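Local coordinates for protein tyrosyl-DNA phosphodiesterase 2 (Danio rerio, PDB 4F1H) that belongs to the endonuclease/exonuclease/phosphatase family, adopts the DNase I-like fold, and holds DNA together with a magnesium ion in this crystal, at residues W9-L14 with V38-L43; D15-A20 with C234-S239; A150-L155 with R204-F209; Y185-K190 with S239-I244. All blocks are in the same frame, centred on the assembly; numbering follows the deposited sequence.

Contact 1: W9-L14 with V38-L43; sequences WNVDGL and VFLQEL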
# COMPACT_ATOMS: atom_id res chain seq x y z
N TRP B 9 -1.77 -1.53 22.53
CA TRP B 9 -0.72 -0.57 22.95
C TRP B 9 0.66 -1.20 22.91
O TRP B 9 0.90 -2.25 23.53
CB TRP B 9 -1.03 -0.10 24.37
CG TRP B 9 -0.55 1.29 24.72
CD1 TRP B 9 0.48 2.01 24.17
CD2 TRP B 9 -1.15 2.13 25.71
NE1 TRP B 9 0.57 3.26 24.79
CE2 TRP B 9 -0.40 3.33 25.76
CE3 TRP B 9 -2.20 1.95 26.61
CZ2 TRP B 9 -0.72 4.40 26.62
CZ3 TRP B 9 -2.51 3.03 27.51
CH2 TRP B 9 -1.76 4.22 27.48
N ASN B 10 1.60 -0.53 22.23
CA ASN B 10 3.00 -0.90 22.37
C ASN B 10 3.51 -0.14 23.60
O ASN B 10 3.55 1.10 23.61
CB ASN B 10 3.76 -0.48 21.07
CG ASN B 10 5.25 -0.73 21.16
OD1 ASN B 10 5.84 -0.62 22.23
ND2 ASN B 10 5.87 -1.03 20.03
N VAL B 11 3.91 -0.91 24.63
CA VAL B 11 4.25 -0.35 25.95
C VAL B 11 5.69 0.13 26.05
O VAL B 11 6.08 0.67 27.09
CB VAL B 11 3.92 -1.34 27.10
CG1 VAL B 11 2.45 -1.78 26.97
CG2 VAL B 11 4.87 -2.59 27.07
N ASP B 12 6.47 -0.08 24.99
CA ASP B 12 7.86 0.41 24.95
C ASP B 12 8.69 -0.16 26.12
O ASP B 12 9.39 0.57 26.81
CB ASP B 12 7.94 1.93 24.94
CG ASP B 12 9.31 2.45 24.50
OD1 ASP B 12 10.17 1.64 24.06
OD2 ASP B 12 9.51 3.67 24.55
N GLY B 13 8.64 -1.47 26.28
CA GLY B 13 9.43 -2.15 27.29
C GLY B 13 10.94 -2.06 27.09
O GLY B 13 11.69 -2.32 28.03
N LEU B 14 11.39 -1.72 25.88
CA LEU B 14 12.83 -1.51 25.63
C LEU B 14 13.34 -0.19 26.24
O LEU B 14 14.55 0.00 26.38
CB LEU B 14 13.12 -1.56 24.13
CG LEU B 14 12.90 -2.98 23.57
CD1 LEU B 14 13.08 -3.04 22.03
CD2 LEU B 14 13.80 -4.04 24.26
N VAL B 38 -7.05 -6.93 25.67
CA VAL B 38 -5.92 -6.01 25.54
C VAL B 38 -4.88 -6.70 24.67
O VAL B 38 -4.55 -7.85 24.90
CB VAL B 38 -5.27 -5.68 26.88
CG1 VAL B 38 -4.30 -4.50 26.73
CG2 VAL B 38 -6.34 -5.35 27.94
N PHE B 39 -4.39 -5.97 23.67
CA PHE B 39 -3.34 -6.47 22.79
C PHE B 39 -2.12 -5.59 23.08
O PHE B 39 -2.19 -4.35 22.91
CB PHE B 39 -3.73 -6.24 21.30
CG PHE B 39 -5.02 -6.87 20.87
CD1 PHE B 39 -6.24 -6.21 21.02
CD2 PHE B 39 -5.02 -8.11 20.24
CE1 PHE B 39 -7.45 -6.79 20.57
CE2 PHE B 39 -6.24 -8.69 19.77
CZ PHE B 39 -7.43 -8.02 19.90
N LEU B 40 -1.02 -6.20 23.53
CA LEU B 40 0.15 -5.41 23.95
C LEU B 40 1.34 -5.82 23.15
O LEU B 40 1.48 -6.99 22.75
CB LEU B 40 0.45 -5.61 25.43
CG LEU B 40 -0.65 -5.11 26.37
CD1 LEU B 40 -0.36 -5.47 27.83
CD2 LEU B 40 -0.83 -3.62 26.23
N GLN B 41 2.20 -4.83 22.89
CA GLN B 41 3.46 -5.14 22.22
C GLN B 41 4.66 -4.61 22.99
O GLN B 41 4.53 -3.67 23.77
CB GLN B 41 3.47 -4.64 20.75
CG GLN B 41 2.26 -5.15 19.94
CD GLN B 41 1.03 -4.26 20.18
OE1 GLN B 41 1.14 -3.03 20.32
NE2 GLN B 41 -0.14 -4.88 20.25
N GLU B 42 5.81 -5.25 22.81
CA GLU B 42 7.05 -4.85 23.47
C GLU B 42 6.95 -4.92 25.00
O GLU B 42 7.54 -4.10 25.73
CB GLU B 42 7.52 -3.49 22.93
CG GLU B 42 9.01 -3.36 22.87
CD GLU B 42 9.45 -2.03 22.28
OE1 GLU B 42 10.02 -1.25 23.04
OE2 GLU B 42 9.20 -1.80 21.05
N LEU B 43 6.24 -5.94 25.47
CA LEU B 43 6.35 -6.33 26.89
C LEU B 43 7.76 -6.88 27.12
O LEU B 43 8.39 -7.42 26.20
CB LEU B 43 5.37 -7.46 27.17
CG LEU B 43 3.91 -7.01 27.13
CD1 LEU B 43 3.04 -8.24 27.10
CD2 LEU B 43 3.60 -6.19 28.31
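Trp9 and Asn10 pair in parallel with Leu40 and Gln41, and backbone bonds set the frame. Trp9 N donates to Phe39 O at 2.9 Å, Gln41 N to Trp9 O, and Val11 N to Gln41 O. Pairing then outlasts the regular strand, because Gly13 N still makes a bent hydrogen bond to Glu42 O at 2.9 Å. On the first strand an Asx turn shapes the exit: with CG anti to the backbone N (chi1 176°), Asn10 brings OD1 to 2.9 Å from Asp12 N, while its ND2 is bonded to Asp152.

The polar contacts centre on Glu42, whose chain, extended beyond CG, crosses Leu14 at about a right angle, and OE1 accepts from Leu14 N at 3.2 Å through the anti lone pair. Glu42 OE1 also lies 3.1 Å from Asp12 OD1, an acceptor facing an acceptor, with the carboxylate planes 83° apart. A bound magnesium ion stands about 3 Å from the nearest side-chain atom of Glu42.

Apolar packing covers the other flank: Leu40 CD2 abuts Val11 CG1 at 3.8 Å and also reaches Trp9 CB, with Leu26 of helix 19-33 against Trp9 and Val11. Strand, helix and strand thus form a beta-alpha-beta crossover whose parallel strands end beside the metal site of the DNase I-like fold.

Contact 2: D15-A20 with C234-S239; sequences DTLNLA and CGRYTS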
# COMPACT_ATOMS: atom_id res chain seq x y z
N ASP B 15 12.42 0.70 26.59
CA ASP B 15 12.79 1.95 27.30
C ASP B 15 12.64 1.64 28.78
O ASP B 15 11.51 1.54 29.28
CB ASP B 15 11.87 3.09 26.88
CG ASP B 15 12.06 4.35 27.70
OD1 ASP B 15 13.00 4.41 28.52
OD2 ASP B 15 11.28 5.30 27.48
N THR B 16 13.75 1.48 29.48
CA THR B 16 13.64 1.05 30.88
C THR B 16 13.49 2.23 31.84
O THR B 16 13.26 2.03 33.05
CB THR B 16 14.83 0.18 31.30
OG1 THR B 16 16.02 0.94 31.16
CG2 THR B 16 14.93 -1.08 30.39
N LEU B 17 13.59 3.46 31.33
CA LEU B 17 13.50 4.63 32.22
C LEU B 17 12.08 4.79 32.78
O LEU B 17 11.11 4.87 32.01
CB LEU B 17 13.96 5.89 31.50
CG LEU B 17 14.00 7.17 32.34
CD1 LEU B 17 14.94 7.01 33.55
CD2 LEU B 17 14.45 8.34 31.48
N ASN B 18 11.96 4.80 34.10
CA ASN B 18 10.64 4.91 34.74
C ASN B 18 9.71 3.79 34.28
O ASN B 18 8.49 3.98 34.20
CB ASN B 18 9.98 6.28 34.46
CG ASN B 18 10.76 7.45 35.03
OD1 ASN B 18 11.36 8.22 34.28
ND2 ASN B 18 10.76 7.58 36.34
N LEU B 19 10.25 2.61 33.99
CA LEU B 19 9.37 1.50 33.53
C LEU B 19 8.25 1.07 34.53
O LEU B 19 7.10 0.88 34.13
CB LEU B 19 10.19 0.29 33.05
CG LEU B 19 9.42 -0.64 32.11
CD1 LEU B 19 8.88 0.09 30.86
CD2 LEU B 19 10.35 -1.78 31.69
N ALA B 20 8.57 0.96 35.82
CA ALA B 20 7.56 0.64 36.82
C ALA B 20 6.47 1.71 36.92
O ALA B 20 5.28 1.37 37.01
CB ALA B 20 8.22 0.40 38.18
N CYS B 234 5.68 10.93 37.03
CA CYS B 234 7.13 10.92 36.80
C CYS B 234 7.60 11.86 35.69
O CYS B 234 8.81 12.01 35.48
CB CYS B 234 7.61 9.49 36.52
SG CYS B 234 7.01 8.82 34.92
N GLY B 235 6.66 12.48 34.98
CA GLY B 235 7.00 13.47 33.98
C GLY B 235 7.25 12.88 32.59
O GLY B 235 7.68 13.58 31.67
N ARG B 236 6.99 11.57 32.45
CA ARG B 236 7.02 10.94 31.13
C ARG B 236 5.66 10.36 30.78
O ARG B 236 4.82 10.14 31.66
CB ARG B 236 8.07 9.83 31.12
CG ARG B 236 9.45 10.33 31.58
CD ARG B 236 10.52 9.29 31.32
NE ARG B 236 10.93 9.24 29.92
CZ ARG B 236 11.05 8.11 29.24
NH1 ARG B 236 11.45 8.12 27.96
NH2 ARG B 236 10.75 6.94 29.83
N TYR B 237 5.47 10.08 29.49
CA TYR B 237 4.27 9.37 29.01
C TYR B 237 4.40 7.88 29.27
O TYR B 237 5.50 7.34 29.44
CB TYR B 237 4.08 9.62 27.50
CG TYR B 237 3.83 11.08 27.20
CD1 TYR B 237 2.57 11.64 27.41
CD2 TYR B 237 4.85 11.91 26.78
CE1 TYR B 237 2.34 12.99 27.18
CE2 TYR B 237 4.62 13.28 26.55
CZ TYR B 237 3.38 13.80 26.75
OH TYR B 237 3.13 15.15 26.53
N THR B 238 3.26 7.20 29.26
CA THR B 238 3.26 5.76 29.51
C THR B 238 4.16 5.05 28.47
O THR B 238 4.91 4.10 28.81
CB THR B 238 1.81 5.24 29.39
OG1 THR B 238 1.02 5.81 30.45
CG2 THR B 238 1.75 3.73 29.51
N SER B 239 4.11 5.54 27.23
CA SER B 239 4.91 4.97 26.13
C SER B 239 5.26 6.02 25.09
O SER B 239 4.69 7.10 25.12
CB SER B 239 4.04 3.92 25.46
OG SER B 239 4.73 3.29 24.42
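Asp15 and Arg236 approach from opposite directions and join in a salt bridge between an Asx turn and the loop that connects strands 220-227 and 243-249 in this DNase I-like fold. The guanidinium meets Asp15 end-on, with both nitrogens given to one oxygen: NH1 and NH2 of Arg236 each lie 2.9 Å from Asp15 OD2. That oxygen sits in the guanidinium plane, yet the carboxylate is twisted 70° against it. NH1 takes the syn lone pair, whereas NH2 arrives on the syn side but tilted out of the carboxylate plane.

The other oxygen, Asp15 OD1, receives Leu17 N from above the carboxylate plane at 3.0 Å and closes the Asx turn. An overlapping type II turn from Thr16 to Leu19 leads into helix 19-33. Leu17, within this turn, crosses Arg236 at about a right angle, its CD2 3.9 Å above the guanidinium plane and displaced toward the rim. A bend in the arginine chain (chi3 78°) lets the group turn under this leucine toward Asp15, and NH1 has a second partner in the carbonyl of Asn194.

Asn18 meets the arginine chain at a slant, with its OD1 3.3 Å from Arg236 CD. On the far end of its amide, Asn18 ND2 rests 3.7 Å from Cys234 CB.

Contact 3: A150-L155 with R204-F209; sequences AGDTNL and RFDRIF. With nucleotides of chain A.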
# COMPACT_ATOMS: atom_id res chain seq x y z
N ALA B 150 -5.08 -6.52 16.13
CA ALA B 150 -4.70 -5.18 16.58
C ALA B 150 -3.25 -5.29 16.97
O ALA B 150 -2.86 -6.18 17.72
CB ALA B 150 -5.55 -4.73 17.80
N GLY B 151 -2.44 -4.39 16.45
CA GLY B 151 -1.04 -4.42 16.84
C GLY B 151 -0.25 -3.24 16.34
O GLY B 151 -0.77 -2.33 15.71
N ASP B 152 1.03 -3.25 16.68
CA ASP B 152 1.95 -2.24 16.19
C ASP B 152 2.48 -2.79 14.88
O ASP B 152 3.38 -3.64 14.88
CB ASP B 152 3.08 -2.01 17.18
CG ASP B 152 4.09 -1.00 16.65
OD1 ASP B 152 3.92 -0.52 15.50
OD2 ASP B 152 5.05 -0.71 17.37
N THR B 153 1.88 -2.34 13.78
CA THR B 153 2.20 -2.88 12.47
C THR B 153 3.43 -2.19 11.87
O THR B 153 3.93 -2.66 10.86
CB THR B 153 1.05 -2.65 11.50
OG1 THR B 153 0.96 -1.24 11.20
CG2 THR B 153 -0.27 -3.19 12.04
N ASN B 154 3.88 -1.05 12.43
CA ASN B 154 4.94 -0.25 11.80
C ASN B 154 4.68 0.11 10.34
O ASN B 154 5.62 0.43 9.58
CB ASN B 154 6.30 -0.95 11.97
CG ASN B 154 6.88 -0.70 13.32
OD1 ASN B 154 7.15 0.46 13.66
ND2 ASN B 154 7.09 -1.75 14.12
N LEU B 155 3.42 0.07 9.95
CA LEU B 155 3.09 0.25 8.52
C LEU B 155 3.08 1.70 8.08
O LEU B 155 2.72 2.63 8.82
CB LEU B 155 1.71 -0.35 8.20
CG LEU B 155 1.78 -1.88 8.10
CD1 LEU B 155 0.34 -2.46 8.11
CD2 LEU B 155 2.63 -2.41 6.92
N ARG B 204 1.20 6.43 11.64
CA ARG B 204 0.05 5.64 12.08
C ARG B 204 0.48 4.17 12.09
O ARG B 204 0.11 3.39 11.23
CB ARG B 204 -1.17 5.86 11.17
CG ARG B 204 -2.47 5.21 11.74
CD ARG B 204 -3.71 5.64 10.96
NE ARG B 204 -3.81 5.01 9.63
CZ ARG B 204 -4.38 3.84 9.38
NH1 ARG B 204 -4.89 3.09 10.37
NH2 ARG B 204 -4.44 3.39 8.14
N PHE B 205 1.26 3.81 13.10
CA PHE B 205 1.87 2.46 13.18
C PHE B 205 0.90 1.45 13.78
O PHE B 205 0.94 0.26 13.45
CB PHE B 205 3.14 2.52 14.06
CG PHE B 205 4.34 3.16 13.38
CD1 PHE B 205 4.44 3.24 11.98
CD2 PHE B 205 5.38 3.66 14.17
CE1 PHE B 205 5.59 3.84 11.39
CE2 PHE B 205 6.49 4.25 13.59
CZ PHE B 205 6.59 4.32 12.18
N ASP B 206 0.04 1.93 14.69
CA ASP B 206 -0.83 1.04 15.42
C ASP B 206 -2.15 1.01 14.69
O ASP B 206 -2.76 2.07 14.46
CB ASP B 206 -0.95 1.58 16.83
CG ASP B 206 0.41 1.61 17.51
OD1 ASP B 206 0.87 0.52 17.96
OD2 ASP B 206 1.10 2.67 17.50
N ARG B 207 -2.58 -0.19 14.30
CA ARG B 207 -3.76 -0.36 13.46
C ARG B 207 -4.57 -1.55 13.88
O ARG B 207 -4.03 -2.50 14.47
CB ARG B 207 -3.38 -0.53 11.97
CG ARG B 207 -2.45 0.58 11.42
CD ARG B 207 -2.26 0.46 9.90
NE ARG B 207 -1.42 1.58 9.49
CZ ARG B 207 -1.30 2.05 8.24
NH1 ARG B 207 -1.96 1.49 7.23
NH2 ARG B 207 -0.52 3.11 8.03
N ILE B 208 -5.87 -1.49 13.59
CA ILE B 208 -6.80 -2.59 13.89
C ILE B 208 -7.46 -3.01 12.59
O ILE B 208 -8.00 -2.15 11.85
CB ILE B 208 -7.93 -2.11 14.82
CG1 ILE B 208 -7.33 -1.48 16.08
CG2 ILE B 208 -8.89 -3.24 15.15
CD1 ILE B 208 -8.38 -0.72 16.93
N PHE B 209 -7.44 -4.32 12.32
CA PHE B 209 -8.11 -4.91 11.13
C PHE B 209 -9.28 -5.75 11.62
O PHE B 209 -9.17 -6.47 12.62
CB PHE B 209 -7.12 -5.77 10.32
CG PHE B 209 -5.92 -5.00 9.79
CD1 PHE B 209 -6.04 -3.67 9.38
CD2 PHE B 209 -4.67 -5.62 9.75
CE1 PHE B 209 -4.92 -2.97 8.91
CE2 PHE B 209 -3.55 -4.93 9.27
CZ PHE B 209 -3.68 -3.60 8.87
OP3 DT A 1 8.61 -0.75 16.63
P DT A 1 8.26 0.67 16.94
OP1 DT A 1 8.01 0.98 18.34
OP2 DT A 1 7.00 1.11 16.23
O5' DT A 1 9.42 1.55 16.31
C5' DT A 1 9.51 2.93 16.72
C4' DT A 1 10.72 3.50 16.03
O4' DT A 1 11.88 2.98 16.74
C3' DT A 1 10.90 3.13 14.55
O3' DT A 1 11.57 4.20 13.88
C2' DT A 1 11.81 1.90 14.61
C1' DT A 1 12.70 2.28 15.79
N1 DT A 1 13.36 1.10 16.44
C2 DT A 1 14.74 1.04 16.42
O2 DT A 1 15.45 1.90 15.88
N3 DT A 1 15.25 -0.07 17.04
C4 DT A 1 14.57 -1.10 17.68
O4 DT A 1 15.16 -2.05 18.21
C5 DT A 1 13.12 -0.95 17.65
C7 DT A 1 12.24 -2.00 18.26
C6 DT A 1 12.58 0.13 17.06
O HOH W 1 2.18 5.35 9.10
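Phe205 O is gripped from opposite faces of its carbonyl plane by one threonine: Thr153 N at 2.8 Å and Thr153 OG1 at 2.7 Å. A chi1 of 70° sets OG1 between the backbone N and the carbonyl carbon, where it donates to Phe205 O and also accepts from Leu155 N in an ST turn. One residue earlier, Asp152 OD1 takes Asn154 N in an Asx turn. These turns follow the antiparallel pairing of strands 145-150 and 202-211, in which Gly151 and Arg207 exchange two backbone bonds, and they carry the Gly-Asp-Thr-Asn sequence that fits the GDxN motif of the family.

Arg207 is held side-on, NE and NH2 both donating to Arg204 O in the guanidinium plane. Leu155 CB lies 3.8 Å above the centre of that guanidinium, Arg204 NH2 lies over its opposite face toward the rim, and Asp157 adds a salt bridge. Nearer the DNA, Asn154 OD1 stands 3.7 Å above the Phe205 ring plane, toward its rim. Both ends of the amide face the phosphate of DT1 of chain A: Asn154 OD1 comes within 2.7 Å of OP2, and Asn154 ND2 donates to OP3 at 3.1 Å and to Leu117 O.

Contact 4: Y185-K190 with S239-I244; sequences YTWDTK and SDHWGI. With nucleotides of chain A.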
# COMPACT_ATOMS: atom_id res chain seq x y z
N TYR B 185 -2.57 9.76 14.27
CA TYR B 185 -1.16 9.42 14.48
C TYR B 185 -1.02 8.74 15.81
O TYR B 185 -1.53 9.23 16.84
CB TYR B 185 -0.29 10.69 14.46
CG TYR B 185 -0.49 11.45 13.20
CD1 TYR B 185 -0.18 10.87 11.97
CD2 TYR B 185 -1.03 12.74 13.22
CE1 TYR B 185 -0.37 11.57 10.77
CE2 TYR B 185 -1.23 13.44 12.04
CZ TYR B 185 -0.90 12.85 10.82
OH TYR B 185 -1.11 13.55 9.64
N THR B 186 -0.31 7.61 15.82
CA THR B 186 -0.17 6.82 17.05
C THR B 186 1.27 6.81 17.56
O THR B 186 1.57 6.39 18.68
CB THR B 186 -0.65 5.35 16.88
OG1 THR B 186 0.25 4.64 16.02
CG2 THR B 186 -2.09 5.25 16.29
N TRP B 187 2.19 7.30 16.73
CA TRP B 187 3.59 7.47 17.16
C TRP B 187 3.99 8.84 16.62
O TRP B 187 4.12 9.01 15.41
CB TRP B 187 4.46 6.36 16.53
CG TRP B 187 5.86 6.28 17.10
CD1 TRP B 187 6.27 5.65 18.27
CD2 TRP B 187 7.03 6.87 16.54
NE1 TRP B 187 7.64 5.80 18.43
CE2 TRP B 187 8.11 6.56 17.38
CE3 TRP B 187 7.25 7.64 15.39
CZ2 TRP B 187 9.41 6.99 17.11
CZ3 TRP B 187 8.54 8.06 15.12
CH2 TRP B 187 9.60 7.73 15.97
N ASP B 188 4.17 9.83 17.51
CA ASP B 188 4.20 11.25 17.10
C ASP B 188 5.26 11.94 17.92
O ASP B 188 5.08 12.16 19.13
CB ASP B 188 2.84 11.83 17.40
CG ASP B 188 2.70 13.30 17.03
OD1 ASP B 188 3.69 14.03 17.05
OD2 ASP B 188 1.55 13.74 16.75
N THR B 189 6.42 12.22 17.30
CA THR B 189 7.53 12.73 18.10
C THR B 189 7.37 14.23 18.44
O THR B 189 8.13 14.76 19.26
CB THR B 189 8.86 12.54 17.40
OG1 THR B 189 8.85 13.27 16.17
CG2 THR B 189 9.11 11.07 17.11
N LYS B 190 6.42 14.91 17.81
CA LYS B 190 6.12 16.29 18.21
C LYS B 190 5.28 16.34 19.49
O LYS B 190 5.52 17.14 20.41
CB LYS B 190 5.38 16.99 17.07
CG LYS B 190 5.20 18.50 17.25
CD LYS B 190 4.63 19.13 15.98
CE LYS B 190 4.43 20.64 16.11
NZ LYS B 190 5.66 21.41 15.78
N SER B 239 4.11 5.54 27.23
CA SER B 239 4.91 4.97 26.13
C SER B 239 5.26 6.02 25.09
O SER B 239 4.69 7.10 25.12
CB SER B 239 4.04 3.92 25.46
OG SER B 239 4.73 3.29 24.42
N ASP B 240 6.18 5.68 24.18
CA ASP B 240 6.36 6.55 23.02
C ASP B 240 5.22 6.42 22.00
O ASP B 240 5.11 7.25 21.08
CB ASP B 240 7.74 6.32 22.37
CG ASP B 240 7.93 4.91 21.83
OD1 ASP B 240 7.22 3.96 22.27
OD2 ASP B 240 8.82 4.76 20.97
N HIS B 241 4.38 5.39 22.15
CA HIS B 241 3.16 5.25 21.35
C HIS B 241 1.96 5.71 22.14
O HIS B 241 1.94 5.58 23.36
CB HIS B 241 2.90 3.77 21.01
CG HIS B 241 3.87 3.17 20.05
ND1 HIS B 241 3.49 2.77 18.78
CD2 HIS B 241 5.18 2.83 20.19
CE1 HIS B 241 4.54 2.23 18.16
NE2 HIS B 241 5.57 2.27 18.99
N TRP B 242 0.92 6.16 21.44
CA TRP B 242 -0.39 6.31 22.06
C TRP B 242 -1.09 4.95 21.98
O TRP B 242 -0.81 4.15 21.07
CB TRP B 242 -1.19 7.36 21.30
CG TRP B 242 -0.53 8.72 21.17
CD1 TRP B 242 -0.57 9.50 20.06
CD2 TRP B 242 0.17 9.47 22.17
NE1 TRP B 242 0.07 10.68 20.30
CE2 TRP B 242 0.52 10.70 21.59
CE3 TRP B 242 0.51 9.23 23.50
CZ2 TRP B 242 1.24 11.68 22.30
CZ3 TRP B 242 1.21 10.21 24.20
CH2 TRP B 242 1.56 11.41 23.60
N GLY B 243 -1.95 4.65 22.96
CA GLY B 243 -2.74 3.44 22.88
C GLY B 243 -4.01 3.68 22.09
O GLY B 243 -4.42 4.82 21.90
N ILE B 244 -4.62 2.61 21.59
CA ILE B 244 -5.91 2.73 20.91
C ILE B 244 -6.97 2.07 21.79
O ILE B 244 -6.81 0.92 22.19
CB ILE B 244 -5.92 2.01 19.56
CG1 ILE B 244 -4.94 2.68 18.59
CG2 ILE B 244 -7.31 2.08 18.92
CD1 ILE B 244 -4.76 1.90 17.27
OP3 DT A 1 8.61 -0.75 16.63
P DT A 1 8.26 0.67 16.94
OP1 DT A 1 8.01 0.98 18.34
OP2 DT A 1 7.00 1.11 16.23
O5' DT A 1 9.42 1.55 16.31
C5' DT A 1 9.51 2.93 16.72
C4' DT A 1 10.72 3.50 16.03
O4' DT A 1 11.88 2.98 16.74
C3' DT A 1 10.90 3.13 14.55
O3' DT A 1 11.57 4.20 13.88
C2' DT A 1 11.81 1.90 14.61
C1' DT A 1 12.70 2.28 15.79
N1 DT A 1 13.36 1.10 16.44
C2 DT A 1 14.74 1.04 16.42
O2 DT A 1 15.45 1.90 15.88
N3 DT A 1 15.25 -0.07 17.04
C4 DT A 1 14.57 -1.10 17.68
O4 DT A 1 15.16 -2.05 18.21
C5 DT A 1 13.12 -0.95 17.65
C7 DT A 1 12.24 -2.00 18.26
C6 DT A 1 12.58 0.13 17.06
P DA A 4 2.98 9.92 6.40
OP1 DA A 4 2.01 8.84 6.74
OP2 DA A 4 3.87 9.69 5.23
O5' DA A 4 2.25 11.31 6.20
C5' DA A 4 1.34 11.78 7.20
C4' DA A 4 0.86 13.15 6.78
O4' DA A 4 1.94 14.11 6.95
C3' DA A 4 0.42 13.29 5.32
O3' DA A 4 -0.79 14.01 5.46
C2' DA A 4 1.52 14.12 4.65
C1' DA A 4 1.96 14.99 5.82
N9 DA A 4 3.33 15.50 5.78
C8 DA A 4 4.43 14.91 5.22
N7 DA A 4 5.54 15.62 5.38
C5 DA A 4 5.13 16.73 6.11
C6 DA A 4 5.84 17.86 6.60
N6 DA A 4 7.16 18.03 6.42
N1 DA A 4 5.14 18.79 7.29
C2 DA A 4 3.82 18.61 7.48
N3 DA A 4 3.04 17.59 7.06
C4 DA A 4 3.78 16.67 6.39
P DG A 2 11.53 4.31 12.29
OP1 DG A 2 10.23 3.79 11.80
OP2 DG A 2 12.83 3.79 11.72
O5' DG A 2 11.64 5.89 12.04
C5' DG A 2 10.61 6.71 12.58
C4' DG A 2 10.46 7.89 11.64
O4' DG A 2 11.60 8.79 11.85
C3' DG A 2 10.41 7.58 10.15
O3' DG A 2 9.28 8.34 9.69
C2' DG A 2 11.72 8.16 9.61
C1' DG A 2 11.96 9.31 10.59
N9 DG A 2 13.34 9.73 10.73
C8 DG A 2 14.45 8.98 11.15
N7 DG A 2 15.57 9.69 11.18
C5 DG A 2 15.16 10.98 10.76
C6 DG A 2 15.90 12.18 10.58
O6 DG A 2 17.10 12.35 10.78
N1 DG A 2 15.11 13.25 10.15
C2 DG A 2 13.75 13.17 9.94
N2 DG A 2 13.12 14.28 9.52
N3 DG A 2 13.05 12.04 10.08
C4 DG A 2 13.81 11.01 10.51
O HOH W 2 3.17 9.08 20.33
O HOH W 3 -0.34 12.80 18.34
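The backbones of Thr186 and Trp242 are joined by a bond of 2.8 Å from Trp242 N to Thr186 O, at the point where Thr186 and Trp187 form a classic beta bulge facing Cys203. Trp187 then reaches across with its indole. NE1 of Trp187 donates to Asp240 OD2 at 3.0 Å; the acceptor lies in the indole plane, but the donor comes from above the carboxylate. Asp240 can offer this oxygen because its chi1 of 62° turns CG back between the backbone N and the carbonyl carbon.

The same indole meets His241 edge-to-face, planes 58° apart, with Trp187 CD1 3.5 Å above the centre of the imidazole. The histidine is bonded at both nitrogens: ND1 to Asp206, while His241 NE2 donates to OP1 of DT1 of chain A at 2.8 Å. One face of Trp187 takes the C5' of that nucleotide.

A water links Trp242 NE1 to Asp188 OD2, which also pairs with Arg202, and a second water over the Trp242 ring joins Asp188 N to Asp240 O. Ser239 OG accepts from His241 N in an ST turn, and Ser239-Asp240-His241 fit the family's SDH motif, whose histidine meets the DNA phosphate in this DNase I-like fold.

How the contacts relate
From the N terminus, contact 1 closes first, tying strand 4-10 to strand 37-43 round helix 19-33. Segment 15-20, the loop leading into that helix and its first residues, opens contact 2 within this span, so the two cross; contact 2 closes only at 234-239. Contact 3 opens at 150-155 and lies wholly within that long stretch of chain. Contact 4 crosses contact 3, since 185-190 lies between 150-155 and 204-209 and 239-244 comes after both, and crosses contact 2, sharing Ser239 with it. Contact 4 reaches both sheets, through 243-249 and 187-188, while contact 1 lies in the first and contact 3 in the second; the sheets meet where Asp152 and Asp206 face Asn10 and His241.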